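Long-range contact in transcriptional regulator, badm/rrf2 family (PDB 4CIC), which probably binds DNA as a dimeric helix-turn-helix transcription factor of the Rrf2 family, an IscR linked to regulation of iron-sulfur cluster biogenesis: residues D77-D82 with V127-T132. The protein carries 3 engineered substitutions. Sequence-based numbering, arbitrary orientation.
Sequences DIKVGD and VLDSIT
Lys79 and Thr132 face each other in a single beta bridge, where the N-terminal end of helix 80-87 docks on the C-terminal end of helix 112-129 and the link from it to helix 133-143. Both hydrogen bonds across the contact run between backbone atoms. Val80 N donates to Ile131 O at 2.9 Å, almost straight at 167° and nearly in line with the carbonyl. Gly81 N bonds Leu128 O, also at 2.9 Å, but from well above the carbonyl plane. Two first-turn N-H groups of helix 80-87 are thus satisfied by carbonyls of 127-132. Thr132 CA comes within 3.3 Å of Ile78 O, a CA-H...O contact within the bridge.

Val80 divides its methyls: CG1, anti to the backbone N (chi1 176°), meets Leu128 CD2 at 3.9 Å, while CG2 lies alongside Ile131 CG2. On the outer side the extended Lys79 chain passes the carbonyl oxygen of Asp129, CD 3.5 Å from Asp129 O; its ammonium makes no salt bridge to the Asp129 carboxylate, which pairs through OD2 with Arg85. The bare CA of Gly81 leaves room for Asp129 OD1 at 3.7 Å. At the N-cap, Lys79 N bonds Asp82 OD2 from above the carboxylate plane, tying the loop to the first turn.

Thr132 in turn caps helix 133-143, and its N bonds Asp135 OD2. Met136 of that helix touches Val80 and Ile131, Val15 of helix 9-23 also touches Val80, and Val120 and Val116 of the second subunit pack on Leu128 and Ile131, placing the junction beside the dimer interface.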
ATOM      1  N   ASP A  77       7.875  22.026  -5.230  1.00 22.70           N
ATOM      2  CA  ASP A  77       8.875  21.555  -4.264  1.00 23.54           C
ATOM      3  C   ASP A  77       8.261  20.724  -3.130  1.00 23.39           C
ATOM      4  O   ASP A  77       8.901  20.513  -2.102  1.00 27.76           O
ATOM      5  CB  ASP A  77       9.638  22.738  -3.663  1.00 26.39           C
ATOM      6  CG  ASP A  77      10.479  23.480  -4.706  1.00 46.31           C
ATOM      7  OD1 ASP A  77      11.069  22.804  -5.584  1.00 40.16           O
ATOM      8  OD2 ASP A  77      10.549  24.730  -4.656  1.00 50.59           O
ATOM      9  N   ILE A  78       7.017  20.288  -3.297  1.00 19.72           N
ATOM     10  CA  ILE A  78       6.408  19.404  -2.301  1.00 19.08           C
ATOM     11  C   ILE A  78       5.953  18.123  -2.981  1.00 23.80           C
ATOM     12  O   ILE A  78       4.987  18.137  -3.743  1.00 20.85           O
ATOM     13  CB  ILE A  78       5.193  20.082  -1.585  1.00 18.78           C
ATOM     14  CG1 ILE A  78       5.643  21.371  -0.907  1.00 18.64           C
ATOM     15  CG2 ILE A  78       4.586  19.111  -0.554  1.00 19.67           C
ATOM     16  CD1 ILE A  78       4.498  22.218  -0.356  1.00 23.63           C
ATOM     17  N   LYS A  79       6.633  17.008  -2.691  1.00 21.90           N
ATOM     18  CA  LYS A  79       6.192  15.697  -3.169  1.00 21.61           C
ATOM     19  C   LYS A  79       5.075  15.159  -2.283  1.00 18.83           C
ATOM     20  O   LYS A  79       5.036  15.445  -1.097  1.00 19.73           O
ATOM     21  CB  LYS A  79       7.351  14.679  -3.142  1.00 19.78           C
ATOM     22  CG  LYS A  79       8.508  15.049  -4.032  1.00 24.85           C
ATOM     23  CD  LYS A  79       9.713  14.186  -3.752  1.00 28.62           C
ATOM     24  CE  LYS A  79      10.881  14.593  -4.634  1.00 31.04           C
ATOM     25  NZ  LYS A  79      12.065  13.702  -4.410  1.00 41.33           N
ATOM     26  N   VAL A  80       4.160  14.378  -2.849  1.00 19.89           N
ATOM     27  CA  VAL A  80       3.118  13.776  -2.032  1.00 18.34           C
ATOM     28  C   VAL A  80       3.777  12.927  -0.942  1.00 17.68           C
ATOM     29  O   VAL A  80       3.326  12.898   0.205  1.00 20.63           O
ATOM     30  CB  VAL A  80       2.144  12.931  -2.870  1.00 20.01           C
ATOM     31  CG1 VAL A  80       1.146  12.248  -1.970  1.00 19.97           C
ATOM     32  CG2 VAL A  80       1.402  13.843  -3.850  1.00 25.22           C
ATOM     33  N   GLY A  81       4.843  12.236  -1.307  1.00 21.98           N
ATOM     34  CA  GLY A  81       5.582  11.448  -0.336  1.00 21.02           C
ATOM     35  C   GLY A  81       6.142  12.236   0.846  1.00 24.40           C
ATOM     36  O   GLY A  81       6.264  11.690   1.947  1.00 23.03           O
ATOM     37  N   ASP A  82       6.522  13.496   0.618  1.00 20.05           N
ATOM     38  CA  ASP A  82       6.987  14.379   1.695  1.00 26.86           C
ATOM     39  C   ASP A  82       5.875  14.581   2.720  1.00 25.06           C
ATOM     40  O   ASP A  82       6.121  14.640   3.920  1.00 24.68           O
ATOM     41  CB  ASP A  82       7.333  15.788   1.187  1.00 26.62           C
ATOM     42  CG  ASP A  82       8.545  15.840   0.264  1.00 44.34           C
ATOM     43  OD1 ASP A  82       9.412  14.945   0.335  1.00 33.50           O
ATOM     44  OD2 ASP A  82       8.638  16.827  -0.520  1.00 40.95           O
ATOM     45  N   VAL A 127       6.112   5.883  -6.425  1.00 25.98           N
ATOM     46  CA  VAL A 127       4.970   6.611  -6.980  1.00 24.70           C
ATOM     47  C   VAL A 127       4.790   7.930  -6.254  1.00 25.23           C
ATOM     48  O   VAL A 127       4.686   8.988  -6.899  1.00 23.77           O
ATOM     49  CB  VAL A 127       3.647   5.814  -6.885  1.00 27.94           C
ATOM     50  CG1 VAL A 127       2.460   6.689  -7.304  1.00 29.10           C
ATOM     51  CG2 VAL A 127       3.717   4.560  -7.755  1.00 31.44           C
ATOM     52  N   LEU A 128       4.799   7.897  -4.922  1.00 20.45           N
ATOM     53  CA  LEU A 128       4.466   9.116  -4.168  1.00 20.78           C
ATOM     54  C   LEU A 128       5.571  10.165  -4.238  1.00 22.80           C
ATOM     55  O   LEU A 128       5.326  11.366  -4.050  1.00 22.08           O
ATOM     56  CB  LEU A 128       4.099   8.810  -2.722  1.00 19.93           C
ATOM     57  CG  LEU A 128       2.856   7.911  -2.563  1.00 18.18           C
ATOM     58  CD1 LEU A 128       2.597   7.624  -1.113  1.00 27.24           C
ATOM     59  CD2 LEU A 128       1.648   8.586  -3.211  1.00 23.29           C
ATOM     60  N   ASP A 129       6.791   9.730  -4.522  1.00 20.06           N
ATOM     61  CA  ASP A 129       7.866  10.697  -4.708  1.00 25.25           C
ATOM     62  C   ASP A 129       7.878  11.251  -6.129  1.00 25.66           C
ATOM     63  O   ASP A 129       8.553  12.237  -6.402  1.00 34.13           O
ATOM     64  CB  ASP A 129       9.217  10.063  -4.362  1.00 37.37           C
ATOM     65  CG  ASP A 129       9.461  10.007  -2.865  1.00 45.16           C
ATOM     66  OD1 ASP A 129       8.694  10.653  -2.106  1.00 39.12           O
ATOM     67  OD2 ASP A 129      10.434   9.340  -2.451  1.00 47.49           O
ATOM     68  N   SER A 130       7.132  10.617  -7.027  1.00 23.36           N
ATOM     69  CA  SER A 130       7.142  11.015  -8.430  1.00 24.69           C
ATOM     70  C   SER A 130       6.075  12.052  -8.720  1.00 24.66           C
ATOM     71  O   SER A 130       6.007  12.571  -9.829  1.00 26.90           O
ATOM     72  CB  SER A 130       6.915   9.805  -9.335  1.00 35.05           C
ATOM     73  OG  SER A 130       5.550   9.416  -9.326  1.00 37.18           O
ATOM     74  N   ILE A 131       5.241  12.345  -7.724  1.00 21.24           N
ATOM     75  CA  ILE A 131       4.124  13.279  -7.923  1.00 20.11           C
ATOM     76  C   ILE A 131       4.277  14.459  -6.988  1.00 19.40           C
ATOM     77  O   ILE A 131       4.389  14.285  -5.777  1.00 21.54           O
ATOM     78  CB  ILE A 131       2.775  12.582  -7.612  1.00 24.49           C
ATOM     79  CG1 ILE A 131       2.557  11.414  -8.577  1.00 23.95           C
ATOM     80  CG2 ILE A 131       1.606  13.560  -7.705  1.00 22.67           C
ATOM     81  CD1 ILE A 131       1.496  10.422  -8.114  1.00 27.40           C
ATOM     82  N   THR A 132       4.259  15.677  -7.528  1.00 19.08           N
ATOM     83  CA  THR A 132       4.297  16.838  -6.663  1.00 21.40           C
ATOM     84  C   THR A 132       2.931  17.509  -6.633  1.00 20.92           C
ATOM     85  O   THR A 132       2.048  17.189  -7.433  1.00 17.80           O
ATOM     86  CB  THR A 132       5.288  17.918  -7.153  1.00 20.18           C
ATOM     87  OG1 THR A 132       4.848  18.425  -8.416  1.00 23.34           O
ATOM     88  CG2 THR A 132       6.691  17.344  -7.293  1.00 24.29           C
TER